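Local structure of type VI immunity protein Atu4351 (Agrobacterium fabrum, 6ITW) at residues 15-21 / 47-53; 34-38 / 97-101. The protein is the immunity protein of a type VI secretion effector-immunity pair and probably protects the bacterium from the cognate toxin. All blocks are in the same frame, centred on the assembly; numbering follows the deposited sequence.

Contact 1 of 2, residues 15-21 / 47-53; sequences FGLPENP and AGLGIWK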
# COMPACT_ATOMS: atom_id res chain seq x y z
N PHE A 15 -9.16 14.39 -6.14
CA PHE A 15 -9.27 13.11 -6.84
C PHE A 15 -10.68 12.76 -7.30
O PHE A 15 -10.85 11.80 -8.07
CB PHE A 15 -8.69 11.99 -5.95
CG PHE A 15 -7.26 12.27 -5.48
CD1 PHE A 15 -6.29 12.73 -6.37
CD2 PHE A 15 -6.91 12.07 -4.14
CE1 PHE A 15 -4.97 12.98 -5.94
CE2 PHE A 15 -5.58 12.32 -3.70
CZ PHE A 15 -4.62 12.78 -4.60
N GLY A 16 -11.70 13.52 -6.88
CA GLY A 16 -13.06 13.17 -7.21
C GLY A 16 -13.55 11.97 -6.42
O GLY A 16 -12.97 11.56 -5.41
N LEU A 17 -14.64 11.39 -6.91
CA LEU A 17 -15.22 10.22 -6.27
C LEU A 17 -14.42 8.98 -6.61
O LEU A 17 -14.09 8.77 -7.78
CB LEU A 17 -16.67 10.01 -6.71
CG LEU A 17 -17.66 11.11 -6.37
CD1 LEU A 17 -18.96 10.92 -7.19
CD2 LEU A 17 -17.95 11.09 -4.89
N PRO A 18 -14.12 8.12 -5.64
CA PRO A 18 -13.56 6.81 -5.99
C PRO A 18 -14.44 6.08 -6.99
O PRO A 18 -15.62 5.84 -6.73
CB PRO A 18 -13.47 6.10 -4.65
CG PRO A 18 -13.37 7.23 -3.65
CD PRO A 18 -14.19 8.34 -4.19
N GLU A 19 -13.88 5.73 -8.15
CA GLU A 19 -14.62 5.14 -9.26
C GLU A 19 -14.90 3.65 -9.03
O GLU A 19 -14.10 2.93 -8.44
CB GLU A 19 -13.82 5.37 -10.53
CG GLU A 19 -14.45 4.95 -11.86
CD GLU A 19 -13.53 5.26 -13.06
OE1 GLU A 19 -12.40 4.69 -13.14
OE2 GLU A 19 -13.92 6.10 -13.89
N ASN A 20 -16.05 3.19 -9.51
CA ASN A 20 -16.46 1.79 -9.41
C ASN A 20 -16.27 1.22 -8.00
O ASN A 20 -15.58 0.21 -7.83
CB ASN A 20 -15.70 0.93 -10.41
CG ASN A 20 -15.84 1.39 -11.84
OD1 ASN A 20 -14.83 1.51 -12.56
ND2 ASN A 20 -17.08 1.63 -12.28
N PRO A 21 -16.84 1.85 -6.98
CA PRO A 21 -16.53 1.42 -5.61
C PRO A 21 -17.17 0.07 -5.26
O PRO A 21 -18.29 -0.24 -5.67
CB PRO A 21 -17.12 2.54 -4.74
CG PRO A 21 -18.26 3.07 -5.57
CD PRO A 21 -17.80 2.98 -7.01
N ALA A 47 -17.97 6.67 0.78
CA ALA A 47 -17.49 6.61 -0.59
C ALA A 47 -17.32 5.18 -1.10
O ALA A 47 -17.19 4.99 -2.31
CB ALA A 47 -16.16 7.37 -0.73
N GLY A 48 -17.34 4.18 -0.21
CA GLY A 48 -16.98 2.85 -0.64
C GLY A 48 -15.48 2.71 -0.90
O GLY A 48 -14.67 3.53 -0.48
N LEU A 49 -15.14 1.63 -1.61
CA LEU A 49 -13.75 1.22 -1.88
C LEU A 49 -13.52 1.25 -3.38
O LEU A 49 -13.78 0.25 -4.06
CB LEU A 49 -13.49 -0.16 -1.35
CG LEU A 49 -13.58 -0.43 0.14
CD1 LEU A 49 -13.64 -1.94 0.36
CD2 LEU A 49 -12.38 0.21 0.84
N GLY A 50 -13.01 2.36 -3.90
CA GLY A 50 -12.87 2.50 -5.34
C GLY A 50 -11.51 2.95 -5.84
O GLY A 50 -10.50 2.89 -5.12
N ILE A 51 -11.49 3.40 -7.10
CA ILE A 51 -10.27 3.68 -7.85
C ILE A 51 -10.14 5.19 -8.05
O ILE A 51 -11.14 5.88 -8.27
CB ILE A 51 -10.28 2.95 -9.20
CG1 ILE A 51 -10.20 1.44 -8.98
CG2 ILE A 51 -9.11 3.40 -10.06
CD1 ILE A 51 -10.27 0.61 -10.27
N TRP A 52 -8.90 5.69 -7.94
CA TRP A 52 -8.54 7.07 -8.22
C TRP A 52 -7.51 7.12 -9.34
O TRP A 52 -6.77 6.15 -9.57
CB TRP A 52 -7.97 7.75 -6.96
CG TRP A 52 -9.01 8.40 -6.08
CD1 TRP A 52 -10.30 8.74 -6.42
CD2 TRP A 52 -8.85 8.79 -4.70
NE1 TRP A 52 -10.94 9.31 -5.34
CE2 TRP A 52 -10.08 9.35 -4.28
CE3 TRP A 52 -7.79 8.71 -3.79
CZ2 TRP A 52 -10.27 9.84 -2.98
CZ3 TRP A 52 -7.98 9.19 -2.50
CH2 TRP A 52 -9.22 9.75 -2.11
N LYS A 53 -7.47 8.25 -10.06
CA LYS A 53 -6.43 8.54 -11.07
C LYS A 53 -6.25 7.39 -12.05
O LYS A 53 -5.13 7.04 -12.44
CB LYS A 53 -5.10 8.87 -10.39
CG LYS A 53 -5.17 10.04 -9.40
CD LYS A 53 -5.04 11.36 -10.12
CE LYS A 53 -3.60 11.60 -10.61
NZ LYS A 53 -3.59 12.24 -11.97
O HOH W 1 -8.86 10.36 -9.61
O HOH W 2 -17.09 6.66 -4.40
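W52 gives its indole NE1-H to the carbonyl oxygen of G16, NE1 to O 3.0 Å, in a bent bond (139° at the hydrogen) whose donor sits above the carbonyl plane. The same indole carries the CB of F15 on one face, a CH-pi contact 3.3 Å from CB to the centroid of the five-membered ring. With chi1 at -54°, CG of F15 lies beside its own backbone N, and the phenyl ring reaches the six-membered ring of W52 obliquely, planes at 44°. P18 lies alongside the indole, its CG touching both the indole and, at 4.0 Å, the CB of A47. In the GAD-like domain this joins the loop after helix 9-15 to 49-52, an outermost strand of the mixed sheet, through one antiparallel hydrogen-bonded pair, E19 with I51. E19 N reaches I51 O at 2.7 Å and I51 N returns to E19 O at 3.0 Å, so both backbone N-H groups and both carbonyls of the pair are used. One water gives a proton to F15 O and accepts from K53 N, 2.6 Å from N to the water; a second donates to both P18 O and A47 O. G50 brings its CA within 3.4 Å of E19 O, and P18 CB packs against the same CA. The carboxylate of E19 turns elsewhere, to a salt bridge from OE1 to K164 NZ.

Contact 2 of 2, residues 34-38 / 97-101; sequences NRIPE and AWNED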
# COMPACT_ATOMS: atom_id res chain seq x y z
N ASN A 34 -11.81 1.40 16.89
CA ASN A 34 -10.63 1.68 17.71
C ASN A 34 -9.35 1.04 17.18
O ASN A 34 -8.31 1.10 17.83
CB ASN A 34 -10.83 1.27 19.17
CG ASN A 34 -11.91 2.07 19.84
OD1 ASN A 34 -12.88 1.51 20.35
ND2 ASN A 34 -11.76 3.40 19.84
N ARG A 35 -9.39 0.42 16.00
CA ARG A 35 -8.18 -0.06 15.37
C ARG A 35 -7.78 0.73 14.14
O ARG A 35 -6.58 0.78 13.82
CB ARG A 35 -8.32 -1.55 15.04
CG ARG A 35 -8.09 -2.41 16.28
CD ARG A 35 -8.87 -3.69 16.31
NE ARG A 35 -8.71 -4.47 15.09
CZ ARG A 35 -9.13 -5.72 14.96
NH1 ARG A 35 -9.73 -6.32 15.99
NH2 ARG A 35 -8.95 -6.37 13.82
N ILE A 36 -8.73 1.39 13.47
CA ILE A 36 -8.46 2.31 12.37
C ILE A 36 -9.22 3.59 12.71
O ILE A 36 -10.37 3.50 13.18
CB ILE A 36 -8.92 1.72 11.03
CG1 ILE A 36 -8.23 0.38 10.75
CG2 ILE A 36 -8.70 2.72 9.89
CD1 ILE A 36 -8.72 -0.32 9.47
N PRO A 37 -8.64 4.78 12.52
CA PRO A 37 -9.34 6.02 12.93
C PRO A 37 -10.74 6.12 12.31
O PRO A 37 -10.95 5.78 11.15
CB PRO A 37 -8.42 7.13 12.41
CG PRO A 37 -7.04 6.49 12.34
CD PRO A 37 -7.28 5.03 12.00
N GLU A 38 -11.69 6.62 13.11
CA GLU A 38 -13.09 6.64 12.66
C GLU A 38 -13.32 7.59 11.50
O GLU A 38 -14.20 7.33 10.67
CB GLU A 38 -14.04 7.02 13.80
CG GLU A 38 -15.06 5.91 14.09
CD GLU A 38 -16.07 5.70 12.95
OE1 GLU A 38 -16.65 6.69 12.44
OE2 GLU A 38 -16.30 4.52 12.57
N ALA A 97 -0.94 0.99 4.46
CA ALA A 97 -1.46 0.23 5.59
C ALA A 97 -1.48 1.10 6.83
O ALA A 97 -0.74 2.07 6.96
CB ALA A 97 -0.62 -1.03 5.87
N TRP A 98 -2.35 0.75 7.77
CA TRP A 98 -2.42 1.45 9.04
C TRP A 98 -1.94 0.52 10.14
O TRP A 98 -2.53 -0.55 10.36
CB TRP A 98 -3.83 1.94 9.33
CG TRP A 98 -3.92 2.63 10.64
CD1 TRP A 98 -4.40 2.10 11.82
CD2 TRP A 98 -3.52 3.97 10.94
NE1 TRP A 98 -4.32 3.03 12.82
CE2 TRP A 98 -3.79 4.19 12.31
CE3 TRP A 98 -2.97 5.01 10.18
CZ2 TRP A 98 -3.53 5.42 12.93
CZ3 TRP A 98 -2.70 6.22 10.80
CH2 TRP A 98 -2.98 6.42 12.16
N ASN A 99 -0.87 0.91 10.82
CA ASN A 99 -0.39 0.17 11.99
C ASN A 99 -0.94 0.85 13.24
O ASN A 99 -0.79 2.07 13.41
CB ASN A 99 1.14 0.13 12.03
CG ASN A 99 1.66 -0.54 13.30
OD1 ASN A 99 1.84 0.11 14.33
ND2 ASN A 99 1.87 -1.85 13.23
N GLU A 100 -1.55 0.05 14.12
CA GLU A 100 -2.24 0.60 15.29
C GLU A 100 -1.28 1.29 16.25
O GLU A 100 -1.70 2.19 16.99
CB GLU A 100 -3.01 -0.48 16.02
CG GLU A 100 -4.23 -0.97 15.30
CD GLU A 100 -4.81 -2.19 15.98
OE1 GLU A 100 -4.91 -2.18 17.23
OE2 GLU A 100 -5.16 -3.17 15.28
N ASP A 101 -0.00 0.90 16.26
CA ASP A 101 0.97 1.48 17.18
C ASP A 101 1.80 2.59 16.55
O ASP A 101 2.16 3.54 17.25
CB ASP A 101 1.91 0.39 17.72
CG ASP A 101 1.15 -0.78 18.34
OD1 ASP A 101 0.38 -0.54 19.31
OD2 ASP A 101 1.29 -1.92 17.86
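P37 lays its CD and CG over one face of the W98 indole, CD 3.5 Å above the ring plane and displaced toward the rim. The nearest pair is P37 CD and W98 CE2 at 3.6 Å, while P37 CG follows the indole outward to CZ2; CD over the five-membered ring makes a CH-pi contact. In the GAD-like domain this clamps the N-cap residue of helix 38-47 against strand 94-99 near the strand's end, P37 being the last residue before the helix. W98 has its CG anti to the backbone N (chi1 178°), which swings the indole out from the strand toward the loop at 34-38. Residues of helix 128-137, among them N131 and L132, also touch this indole. At the pyrrole edge the R35 carbonyl oxygen lies near the ring plane, 3.2 Å from W98 CD1. I36 adds a looser apolar touch, CG1 to the same CD1 at 4.3 Å, and otherwise packs on L41 of the helix and L87 of strand 84-90.

Two residues after W98, E100 reaches across to R35. Its carboxylate is met mainly by the aliphatic part of the arginine, CG of R35 being 3.2 Å from OE2 of E100. The guanidinium is nearly parallel to the carboxylate, planes 15° apart, but OE2 lies well out of the guanidinium plane, so the long salt bridge is one of charge alone. The stronger partner of OE2 is H85, through NE2. R35 NE, buried here, has no hydrogen-bonding partner in the model. Beside E100, the chain is turned by N99, whose OD1 accepts from D101 N in an Asx turn, OD1 to N 2.8 Å.

Contacts 1 and 2 both belong to the GAD-like domain, with centres 21 Å apart and nearest atoms about 9 Å apart, so they do not touch. Along the chain their segments alternate: 15-21, 34-38, 47-53, 97-101. Helix 38-47 runs from one to the other, starting right after P37 in contact 2 and ending at A47 in contact 1. Both also reach the same mixed sheet, contact 1 at the outermost strand 49-52 and contact 2 at strand 94-99, with strands 57-59 and 84-90 between them. Contact 2 sets the start of this helix against strand 94-99; contact 1 pairs loop 15-21 with strand 49-52, which the chain enters just after the helix ends.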